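Local coordinates for cellulase CEL9M (Clostridium cellulolyticum, PDB 1IA6), which probably hydrolyses internal beta-1,4-glucosidic linkages of cellulose and related beta-glucans as the catalytic module of a family 9 glycoside hydrolase, at residues T163-N168 / S174-K179; T292-P295 / K299-S302. All coordinates share one frame; numbering follows the deposited sequence.

Overall arrangement
Interactions 1 and 2 sit on opposite sides of the chain's centre, with about 39 Å between their centres and about 21 Å between their nearest atoms, so neither touches the other. They share no structural element. Interaction 1 joins two consecutive helices, 152-169 and 174-193, and is partly buried; interaction 2 is a surface contact within the loop linking helices 274-289 and 306-323. Their chemistry follows their place: the helix pair meets through ring-edge and apolar side-chain packing, with no hydrogen bond across, whereas the loop is closed by a backbone bond, a lysine-threonine bond and a bridging water. Both lie away from the metal sites and the probable catalytic residues.

Interaction 1: residues T163-N168 / S174-K179; sequences TLMYLN and SAYATK
Tyr166 lays the edge of its ring along the backbone of Ala177, with CD1 3.4 Å from Ala177 O and 3.8 Å from Ala177 CB. The carbonyl oxygen and carbon of Ala177 lie near the ring plane, so the oxygen meets the C-H rim. With CG anti to the backbone N (chi1 160°), the ring leaves its helix alongside the neighbouring one. Ala177 points toward the partner helix, and its small methyl suits the close pass: the CA atoms of Tyr166 and Ala177 are 4.2 Å apart, and the axes of the two short segments approach to 8.1 Å. Their directions differ by 160°, the nearly antiparallel pairing of an alpha-helical hairpin, here made by helices 152-169 and 174-193 of the family 9 helical barrel. Beside the Tyr166-Ala177 pair, Met165 CG reaches the edge of the Tyr176 ring, 4.4 Å from CE2. Helix 91-107 closes in there, its Thr102 hydrogen-bonding Tyr176 OH and its Lys99 making a cation-pi contact with the ring. Since no hydrogen bond spans the two segments, their direct association rests on close packing and apolar contact.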
loop_
_atom_site.group_PDB
_atom_site.type_symbol
_atom_site.label_atom_id
_atom_site.label_comp_id
_atom_site.label_asym_id
_atom_site.label_seq_id
_atom_site.Cartn_x
_atom_site.Cartn_y
_atom_site.Cartn_z
ATOM N N THR A 163 -11.123 -1.394 -9.726
ATOM C CA THR A 163 -11.032 -1.208 -11.172
ATOM C C THR A 163 -9.754 -1.871 -11.673
ATOM O O THR A 163 -9.739 -2.502 -12.729
ATOM C CB THR A 163 -10.998 0.280 -11.549
ATOM O OG1 THR A 163 -12.199 0.909 -11.091
ATOM C CG2 THR A 163 -10.892 0.449 -13.072
ATOM N N LEU A 164 -8.675 -1.725 -10.914
ATOM C CA LEU A 164 -7.417 -2.345 -11.311
ATOM C C LEU A 164 -7.563 -3.862 -11.291
ATOM O O LEU A 164 -6.972 -4.556 -12.117
ATOM C CB LEU A 164 -6.281 -1.883 -10.395
ATOM C CG LEU A 164 -5.696 -0.541 -10.847
ATOM C CD1 LEU A 164 -4.941 0.145 -9.711
ATOM C CD2 LEU A 164 -4.791 -0.788 -12.042
ATOM N N MET A 165 -8.363 -4.384 -10.365
ATOM C CA MET A 165 -8.562 -5.829 -10.318
ATOM C C MET A 165 -9.314 -6.254 -11.583
ATOM O O MET A 165 -9.014 -7.293 -12.174
ATOM C CB MET A 165 -9.348 -6.242 -9.069
ATOM C CG MET A 165 -9.403 -7.755 -8.875
ATOM S SD MET A 165 -7.741 -8.479 -8.805
ATOM C CE MET A 165 -8.069 -10.046 -8.009
ATOM N N TYR A 166 -10.290 -5.451 -12.001
ATOM C CA TYR A 166 -11.031 -5.765 -13.219
ATOM C C TYR A 166 -10.028 -5.859 -14.370
ATOM O O TYR A 166 -10.045 -6.811 -15.147
ATOM C CB TYR A 166 -12.058 -4.671 -13.529
ATOM C CG TYR A 166 -12.527 -4.660 -14.971
ATOM C CD1 TYR A 166 -13.401 -5.636 -15.453
ATOM C CD2 TYR A 166 -12.064 -3.690 -15.865
ATOM C CE1 TYR A 166 -13.802 -5.650 -16.796
ATOM C CE2 TYR A 166 -12.458 -3.693 -17.211
ATOM C CZ TYR A 166 -13.326 -4.679 -17.665
ATOM O OH TYR A 166 -13.705 -4.708 -18.990
ATOM N N LEU A 167 -9.144 -4.870 -14.458
ATOM C CA LEU A 167 -8.140 -4.832 -15.519
ATOM C C LEU A 167 -7.141 -5.983 -15.442
ATOM O O LEU A 167 -6.732 -6.519 -16.470
ATOM C CB LEU A 167 -7.389 -3.499 -15.482
ATOM C CG LEU A 167 -8.235 -2.259 -15.795
ATOM C CD1 LEU A 167 -7.463 -0.991 -15.445
ATOM C CD2 LEU A 167 -8.629 -2.275 -17.267
ATOM N N ASN A 168 -6.760 -6.368 -14.228
ATOM C CA ASN A 168 -5.790 -7.444 -14.039
ATOM C C ASN A 168 -6.382 -8.854 -13.990
ATOM O O ASN A 168 -5.654 -9.832 -14.138
ATOM C CB ASN A 168 -4.992 -7.234 -12.739
ATOM C CG ASN A 168 -4.106 -6.001 -12.772
ATOM O OD1 ASN A 168 -3.484 -5.700 -13.785
ATOM N ND2 ASN A 168 -4.028 -5.293 -11.643
ATOM N N SER A 174 -13.751 -13.359 -15.935
ATOM C CA SER A 174 -14.436 -12.146 -16.379
ATOM C C SER A 174 -15.656 -11.794 -15.537
ATOM O O SER A 174 -15.988 -10.617 -15.387
ATOM C CB SER A 174 -14.858 -12.286 -17.846
ATOM O OG SER A 174 -15.749 -13.371 -18.011
ATOM N N ALA A 175 -16.329 -12.803 -14.993
ATOM C CA ALA A 175 -17.505 -12.556 -14.165
ATOM C C ALA A 175 -17.096 -11.855 -12.871
ATOM O O ALA A 175 -17.706 -10.860 -12.473
ATOM C CB ALA A 175 -18.209 -13.867 -13.850
ATOM N N TYR A 176 -16.060 -12.372 -12.215
ATOM C CA TYR A 176 -15.585 -11.766 -10.977
ATOM C C TYR A 176 -15.043 -10.373 -11.275
ATOM O O TYR A 176 -15.285 -9.428 -10.523
ATOM C CB TYR A 176 -14.475 -12.609 -10.342
ATOM C CG TYR A 176 -13.997 -12.056 -9.012
ATOM C CD1 TYR A 176 -14.722 -12.272 -7.838
ATOM C CD2 TYR A 176 -12.838 -11.284 -8.935
ATOM C CE1 TYR A 176 -14.301 -11.730 -6.616
ATOM C CE2 TYR A 176 -12.411 -10.738 -7.723
ATOM C CZ TYR A 176 -13.143 -10.963 -6.571
ATOM O OH TYR A 176 -12.714 -10.432 -5.373
ATOM N N ALA A 177 -14.310 -10.249 -12.376
ATOM C CA ALA A 177 -13.736 -8.966 -12.762
ATOM C C ALA A 177 -14.821 -7.909 -12.943
ATOM O O ALA A 177 -14.681 -6.781 -12.480
ATOM C CB ALA A 177 -12.927 -9.119 -14.046
ATOM N N THR A 178 -15.911 -8.282 -13.605
ATOM C CA THR A 178 -17.005 -7.350 -13.834
ATOM C C THR A 178 -17.690 -6.986 -12.523
ATOM O O THR A 178 -18.156 -5.864 -12.354
ATOM C CB THR A 178 -18.022 -7.936 -14.832
ATOM O OG1 THR A 178 -17.387 -8.077 -16.110
ATOM C CG2 THR A 178 -19.236 -7.024 -14.968
ATOM N N LYS A 179 -17.749 -7.936 -11.596
ATOM C CA LYS A 179 -18.344 -7.672 -10.292
ATOM C C LYS A 179 -17.512 -6.578 -9.622
ATOM O O LYS A 179 -18.047 -5.683 -8.970
ATOM C CB LYS A 179 -18.340 -8.943 -9.438
ATOM C CG LYS A 179 -18.929 -8.750 -8.054
ATOM C CD LYS A 179 -19.037 -10.068 -7.290
ATOM C CE LYS A 179 -20.208 -10.914 -7.773
ATOM N NZ LYS A 179 -20.066 -11.345 -9.185
#

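Interaction 2: residues T292-P295 / K299-S302; sequences TTTP and KWLS
Trp300 and Thr292, which bury the most surface here, are joined first through their backbones: Trp300 N donates to Thr292 O over 2.8 Å, and the N-H...O angle of 169° makes this a nearly straight bond. The same oxygen also receives a CA-H...O contact from Lys299 CA at 3.5 Å. A water links the remaining backbone groups, accepting from Thr292 N at 3.0 Å and donating to Trp300 O at 2.7 Å, so solvent completes the pairing where no direct bond forms. The Thr292 side chain adds to it, its CB packing 3.6 Å from Trp300 O.

The Trp300 side chain starts toward the facing segment, but chi1 of -157°, with CG anti to the backbone N, carries the indole off past it. Its CB and CD1 are met by the methyl of Thr294, whose CG2 is 4.1 Å from Trp300 CB; the two side chains run at about a right angle. Ser302 O sits over the centre of one indole face, while Val306 of helix 306-323 touches the same side chain.

A single beta bridge, Thr293 with Lys299, marks the turn-back of the chain between helices 274-289 and 306-323, a surface loop of the (alpha/alpha)6 barrel of glycoside hydrolase family 9.

Lys299 starts away from the facing segment, yet a bend at chi2 (-67°) swings the straight outer part of the chain back to the Thr293 side chain. There NZ donates to Thr293 OG1 at 3.0 Å. The carbonyl oxygens of Trp287 and Lys288 also accept from this ammonium, which thereby fastens the loop to the end of helix 274-289.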
loop_
_atom_site.group_PDB
_atom_site.type_symbol
_atom_site.label_atom_id
_atom_site.label_comp_id
_atom_site.label_asym_id
_atom_site.label_seq_id
_atom_site.Cartn_x
_atom_site.Cartn_y
_atom_site.Cartn_z
ATOM N N THR A 292 16.354 16.071 1.430
ATOM C CA THR A 292 17.561 15.718 2.162
ATOM C C THR A 292 18.120 14.372 1.727
ATOM O O THR A 292 17.376 13.413 1.528
ATOM C CB THR A 292 17.289 15.648 3.679
ATOM O OG1 THR A 292 16.793 16.909 4.137
ATOM C CG2 THR A 292 18.570 15.306 4.438
ATOM N N THR A 293 19.437 14.315 1.577
ATOM C CA THR A 293 20.117 13.086 1.199
ATOM C C THR A 293 21.093 12.739 2.319
ATOM O O THR A 293 21.911 13.568 2.712
ATOM C CB THR A 293 20.911 13.256 -0.110
ATOM O OG1 THR A 293 20.032 13.724 -1.143
ATOM C CG2 THR A 293 21.528 11.921 -0.532
ATOM N N THR A 294 21.000 11.524 2.842
ATOM C CA THR A 294 21.896 11.103 3.911
ATOM C C THR A 294 23.284 10.867 3.322
ATOM O O THR A 294 23.438 10.743 2.106
ATOM C CB THR A 294 21.424 9.787 4.546
ATOM O OG1 THR A 294 21.590 8.725 3.600
ATOM C CG2 THR A 294 19.952 9.880 4.941
ATOM N N PRO A 295 24.319 10.814 4.177
ATOM C CA PRO A 295 25.672 10.581 3.664
ATOM C C PRO A 295 25.692 9.284 2.860
ATOM O O PRO A 295 26.431 9.152 1.887
ATOM C CB PRO A 295 26.505 10.482 4.938
ATOM C CG PRO A 295 25.805 11.430 5.856
ATOM C CD PRO A 295 24.348 11.082 5.625
ATOM N N LYS A 299 17.389 9.156 0.149
ATOM C CA LYS A 299 16.570 10.363 0.101
ATOM C C LYS A 299 15.700 10.263 1.348
ATOM O O LYS A 299 14.892 9.340 1.484
ATOM C CB LYS A 299 15.703 10.380 -1.161
ATOM C CG LYS A 299 16.488 10.639 -2.434
ATOM C CD LYS A 299 17.049 12.050 -2.436
ATOM C CE LYS A 299 17.884 12.321 -3.674
ATOM N NZ LYS A 299 18.423 13.710 -3.653
ATOM N N TRP A 300 15.874 11.220 2.252
ATOM C CA TRP A 300 15.181 11.248 3.536
ATOM C C TRP A 300 14.093 12.318 3.549
ATOM O O TRP A 300 14.382 13.496 3.753
ATOM C CB TRP A 300 16.221 11.548 4.626
ATOM C CG TRP A 300 15.865 11.108 6.010
ATOM C CD1 TRP A 300 16.112 9.890 6.572
ATOM C CD2 TRP A 300 15.236 11.898 7.023
ATOM N NE1 TRP A 300 15.677 9.872 7.875
ATOM C CE2 TRP A 300 15.135 11.093 8.177
ATOM C CE3 TRP A 300 14.746 13.209 7.067
ATOM C CZ2 TRP A 300 14.567 11.556 9.367
ATOM C CZ3 TRP A 300 14.180 13.670 8.249
ATOM C CH2 TRP A 300 14.096 12.843 9.382
ATOM N N LEU A 301 12.843 11.913 3.342
ATOM C CA LEU A 301 11.737 12.868 3.315
ATOM C C LEU A 301 11.281 13.296 4.706
ATOM O O LEU A 301 11.067 14.484 4.962
ATOM C CB LEU A 301 10.547 12.273 2.559
ATOM C CG LEU A 301 9.342 13.208 2.412
ATOM C CD1 LEU A 301 9.718 14.384 1.506
ATOM C CD2 LEU A 301 8.159 12.438 1.822
ATOM N N SER A 302 11.108 12.321 5.590
ATOM C CA SER A 302 10.672 12.581 6.955
ATOM C C SER A 302 11.169 11.438 7.839
ATOM O O SER A 302 11.777 10.490 7.343
ATOM C CB SER A 302 9.146 12.699 7.013
ATOM O OG SER A 302 8.724 13.261 8.246
HETATM O O HOH W 1 14.023 16.144 3.268
#